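Local coordinates for protein Exo-beta-1,3-glucanase (Streptomyces sp. SirexAA-E, PDB 4PEY) that hydrolyses laminarin and laminarioligosaccharides from their non-reducing ends as an exo-beta-1,3-glucanase, giving glucose and laminaribiose as end products, at residues Gly411-Thr414 with Asn415-Asp418; Glu436-Asn439 with Lys440-Gln444. The protein carries 1 engineered substitution. One frame throughout, in Å; residues are numbered along the deposited sequence. Where two conformers were deposited one is given.

Contact 1: Gly411-Thr414 with Asn415-Asp418; sequences GWET and NRAD
Gly-411 and Asn-415 close an alpha-turn in the loop between strands 399-403 and 419-423, beside the substrate-binding Arg-403. Asn-415 N donates to Gly-411 O at 3.0 Å, and the Asn-415 side chain folds back onto the same residue, its OD1 accepting from Gly-411 N at 2.9 Å along a nearly straight bond (176°). That N-H meets OD1 from above the amide plane. The reach depends on CG of Asn-415 sitting between the backbone N and the carbonyl carbon (chi1 72°), which brings OD1 round toward the start of the turn. An overlapping beta-turn is closed by Arg-416 N, which donates to Glu-413 O at 3.2 Å.

On the outer side, Glu-413 and Arg-416 lie alongside each other. In the conformers given, Glu-413 OE1 lies 3.6 Å from Arg-416 CD and makes a long salt bridge, of doubtful persistence, to Arg-416 NH2 at 3.8 Å, the carboxylate turned 61° from the guanidinium plane. The straight Arg-416 chain carries its guanidinium to Asp-418, which it holds side-on: NE donates to OD1 at 3.1 Å, NH1 to the syn lone pair of OD2 at 2.8 Å. Asn-415 ND2 is taken by the carbonyls of Ile-375 and Ala-404, and Asn-415 O by Arg-403 NE. The buried amide thus has both ends bonded and its rotation fixed, while the Arg-416 charge is probably balanced mainly by Asp-418, with Glu-413 adding at most a weak pull.

Contact 2: Glu436-Asn439 with Lys440-Gln444; sequences EHFN and KYDVQ. With BGC (beta-D-glucopyranose), chain B.
Glu-436 and His-437 hold one glucose unit through its O2 and O3. O3 donates to Glu-436 OE1 and O2 to Glu-436 OE2, each at 2.6 Å, while O3 accepts from His-437 NE2 at 2.8 Å (159°), lying at the imidazole edge. Replacing Glu-436 by an alanine would probably leave O2 and O3 without their shared acceptor, and take the sugar's grip down to His-437 and its other neighbours. Trp-400 NE1 and Gln-456 NE2 bond OE1 and OE2 in turn, holding the carboxylate in place. Glu-436 CB lies over one face of the imidazole, toward its rim, while Lys-459 O accepts from ND1 and fixes the ring's rotation. Behind the pair, Asp-442 reaches back along the turn: its OD2 accepts from Phe-438 N at 3.2 Å, met from above the carboxylate plane, and lies at the Phe-438 ring edge, 3.7 Å from CD2. Water 1 donates to this OD2 (2.8 Å) and to Phe-438 O (2.7 Å), and Asp-442 OD1 is salt-bridged to Lys-459. Glu-436 and His-437, with Gln-130, Trp-402 and Asp-405, which also bond the sugar, form part of the substrate pocket of this family 55 glucanase, on its parallel beta-helix.

In the fold
Leaving strand 399-403, the chain makes an excursion that contact 1 closes into a turn just before strand 419-423. It then runs through strand 429-436 and reaches contact 2, which bends it from the end of that strand into strand 443-445. The two contacts follow in series, neither enclosing the other, with centres about 12 Å apart. They meet through the backbone: Ala-417 O is 2.9 Å from Asn-439 N, and Asp-418 O lies equally near Lys-440 N, both probable hydrogen bonds. Asn-439 bridges further, its side chain bonding Ala-417 N and Trp-412 O. Corresponding turns of successive beta-helix coils are thereby joined, with Arg-403 bonded to both contacts.

Contact 1: Gly411-Thr414 with Asn415-Asp418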
# COMPACT_ATOMS: atom_id res chain seq x y z
N GLY A 411 6.91 6.97 20.60
CA GLY A 411 6.81 6.52 21.97
C GLY A 411 5.40 6.04 22.26
O GLY A 411 4.45 6.48 21.60
N TRP A 412 5.26 5.18 23.27
CA TRP A 412 3.97 4.58 23.60
C TRP A 412 2.88 5.65 23.76
O TRP A 412 1.72 5.43 23.38
CB TRP A 412 4.10 3.74 24.88
CG TRP A 412 2.86 2.98 25.24
CD1 TRP A 412 2.09 3.16 26.36
CD2 TRP A 412 2.24 1.93 24.49
NE1 TRP A 412 1.04 2.28 26.35
CE2 TRP A 412 1.10 1.52 25.21
CE3 TRP A 412 2.54 1.30 23.28
CZ2 TRP A 412 0.25 0.51 24.77
CZ3 TRP A 412 1.69 0.28 22.83
CH2 TRP A 412 0.57 -0.10 23.58
N GLU A 413 3.25 6.79 24.31
CA GLU A 413 2.30 7.89 24.36
C GLU A 413 2.63 8.98 23.34
O GLU A 413 1.73 9.58 22.77
CB GLU A 413 2.21 8.47 25.78
CG GLU A 413 1.36 7.61 26.73
CD GLU A 413 0.01 7.19 26.13
OE1 GLU A 413 -0.89 8.05 26.00
OE2 GLU A 413 -0.14 6.00 25.77
N THR A 414 3.92 9.20 23.06
CA THR A 414 4.34 10.27 22.14
C THR A 414 3.70 10.17 20.75
O THR A 414 3.25 11.19 20.21
CB THR A 414 5.87 10.30 22.01
OG1 THR A 414 6.44 10.48 23.32
CG2 THR A 414 6.33 11.43 21.10
N ASN A 415 3.65 8.98 20.16
CA ASN A 415 2.89 8.83 18.92
C ASN A 415 1.80 7.77 19.05
O ASN A 415 1.59 6.93 18.17
CB ASN A 415 3.81 8.54 17.71
CG ASN A 415 4.41 7.13 17.69
OD1 ASN A 415 4.74 6.56 18.73
ND2 ASN A 415 4.60 6.59 16.48
N ARG A 416 1.06 7.84 20.15
CA ARG A 416 -0.08 6.96 20.37
C ARG A 416 -1.05 6.99 19.18
O ARG A 416 -1.40 8.08 18.69
CB ARG A 416 -0.82 7.36 21.64
CG ARG A 416 -2.08 6.56 21.87
CD ARG A 416 -2.78 6.99 23.14
NE ARG A 416 -4.02 6.26 23.33
CZ ARG A 416 -4.86 6.46 24.33
NH1 ARG A 416 -5.98 5.74 24.43
NH2 ARG A 416 -4.59 7.39 25.24
N ALA A 417 -1.46 5.82 18.74
CA ALA A 417 -2.47 5.68 17.69
C ALA A 417 -3.20 4.37 17.96
O ALA A 417 -2.66 3.29 17.71
CB ALA A 417 -1.84 5.71 16.29
N ASP A 418 -4.40 4.45 18.53
CA ASP A 418 -5.07 3.25 19.02
C ASP A 418 -5.52 2.31 17.90
O ASP A 418 -5.32 1.11 18.00
CB ASP A 418 -6.28 3.62 19.89
CG ASP A 418 -5.89 4.00 21.32
OD1 ASP A 418 -4.73 3.77 21.71
OD2 ASP A 418 -6.77 4.49 22.06

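Contact 2: Glu436-Asn439 with Lys440-Gln444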
# COMPACT_ATOMS: atom_id res chain seq x y z
N GLU A 436 0.25 -1.77 10.82
CA GLU A 436 1.24 -2.09 11.87
C GLU A 436 1.36 -1.13 13.04
O GLU A 436 1.32 0.10 12.85
CB GLU A 436 2.64 -2.19 11.26
CG GLU A 436 2.80 -3.07 10.04
CD GLU A 436 4.25 -3.14 9.66
OE1 GLU A 436 4.77 -2.13 9.12
OE2 GLU A 436 4.89 -4.18 9.95
N HIS A 437 1.53 -1.72 14.23
CA HIS A 437 2.06 -1.10 15.45
C HIS A 437 1.07 -0.27 16.27
O HIS A 437 1.49 0.45 17.18
CB HIS A 437 3.29 -0.23 15.14
CG HIS A 437 4.35 -0.92 14.34
ND1 HIS A 437 4.87 -2.16 14.68
CD2 HIS A 437 5.01 -0.54 13.22
CE1 HIS A 437 5.79 -2.51 13.79
NE2 HIS A 437 5.88 -1.54 12.89
N PHE A 438 -0.23 -0.39 16.00
CA PHE A 438 -1.22 0.41 16.73
C PHE A 438 -1.36 -0.03 18.19
O PHE A 438 -1.07 -1.18 18.54
CB PHE A 438 -2.55 0.38 15.97
CG PHE A 438 -2.45 1.14 14.69
CD1 PHE A 438 -2.76 2.49 14.66
CD2 PHE A 438 -1.90 0.54 13.56
CE1 PHE A 438 -2.58 3.22 13.50
CE2 PHE A 438 -1.71 1.26 12.41
CZ PHE A 438 -2.04 2.61 12.37
N ASN A 439 -1.74 0.91 19.06
CA ASN A 439 -1.79 0.60 20.49
C ASN A 439 -2.91 -0.40 20.82
O ASN A 439 -2.80 -1.15 21.79
CB ASN A 439 -1.97 1.87 21.35
CG ASN A 439 -0.81 2.85 21.21
OD1 ASN A 439 -0.56 3.39 20.13
ND2 ASN A 439 -0.14 3.13 22.32
N LYS A 440 -3.97 -0.40 20.02
CA LYS A 440 -5.08 -1.34 20.21
C LYS A 440 -5.30 -2.18 18.95
O LYS A 440 -4.35 -2.79 18.46
CB LYS A 440 -6.34 -0.58 20.66
CG LYS A 440 -6.08 0.17 21.98
CD LYS A 440 -7.33 0.76 22.59
CE LYS A 440 -6.99 1.45 23.91
NZ LYS A 440 -6.40 0.51 24.91
N TYR A 441 -6.53 -2.24 18.42
CA TYR A 441 -6.79 -3.06 17.24
C TYR A 441 -6.23 -2.44 15.97
O TYR A 441 -6.67 -1.36 15.56
CB TYR A 441 -8.30 -3.28 17.02
CG TYR A 441 -9.04 -4.02 18.10
CD1 TYR A 441 -8.74 -5.35 18.40
CD2 TYR A 441 -10.09 -3.42 18.79
CE1 TYR A 441 -9.44 -6.04 19.38
CE2 TYR A 441 -10.80 -4.10 19.75
CZ TYR A 441 -10.47 -5.41 20.05
OH TYR A 441 -11.18 -6.09 21.02
N ASP A 442 -5.30 -3.13 15.31
CA ASP A 442 -4.78 -2.60 14.05
C ASP A 442 -5.89 -2.54 13.00
O ASP A 442 -6.05 -1.52 12.34
CB ASP A 442 -3.60 -3.44 13.57
CG ASP A 442 -2.57 -3.63 14.65
OD1 ASP A 442 -2.83 -4.45 15.56
OD2 ASP A 442 -1.50 -2.96 14.61
N VAL A 443 -6.65 -3.63 12.85
CA VAL A 443 -7.80 -3.66 11.95
C VAL A 443 -9.02 -4.17 12.71
O VAL A 443 -8.94 -5.19 13.41
CB VAL A 443 -7.55 -4.55 10.71
CG1 VAL A 443 -8.82 -4.70 9.86
CG2 VAL A 443 -6.42 -3.98 9.86
N GLN A 444 -10.13 -3.46 12.56
CA GLN A 444 -11.41 -3.92 13.07
C GLN A 444 -12.42 -3.92 11.92
O GLN A 444 -12.48 -2.98 11.14
CB GLN A 444 -11.89 -3.04 14.23
CG GLN A 444 -13.24 -3.47 14.80
CD GLN A 444 -13.61 -2.71 16.06
OE1 GLN A 444 -13.00 -1.69 16.39
NE2 GLN A 444 -14.62 -3.20 16.77
C2 BGC B . 8.35 -3.71 10.31
C3 BGC B . 8.30 -2.23 9.94
C4 BGC B . 9.41 -1.49 10.66
C5 BGC B . 10.75 -2.13 10.33
C6 BGC B . 11.89 -1.38 11.01
C1 BGC B . 9.76 -4.29 10.21
O2 BGC B . 7.45 -4.43 9.48
O3 BGC B . 7.06 -1.68 10.31
O4 BGC B . 9.41 -0.13 10.30
O5 BGC B . 10.73 -3.45 10.82
O6 BGC B . 11.84 -1.61 12.40
O HOH W 1 -0.20 -3.26 17.10
O HOH W 2 -3.46 -0.15 24.38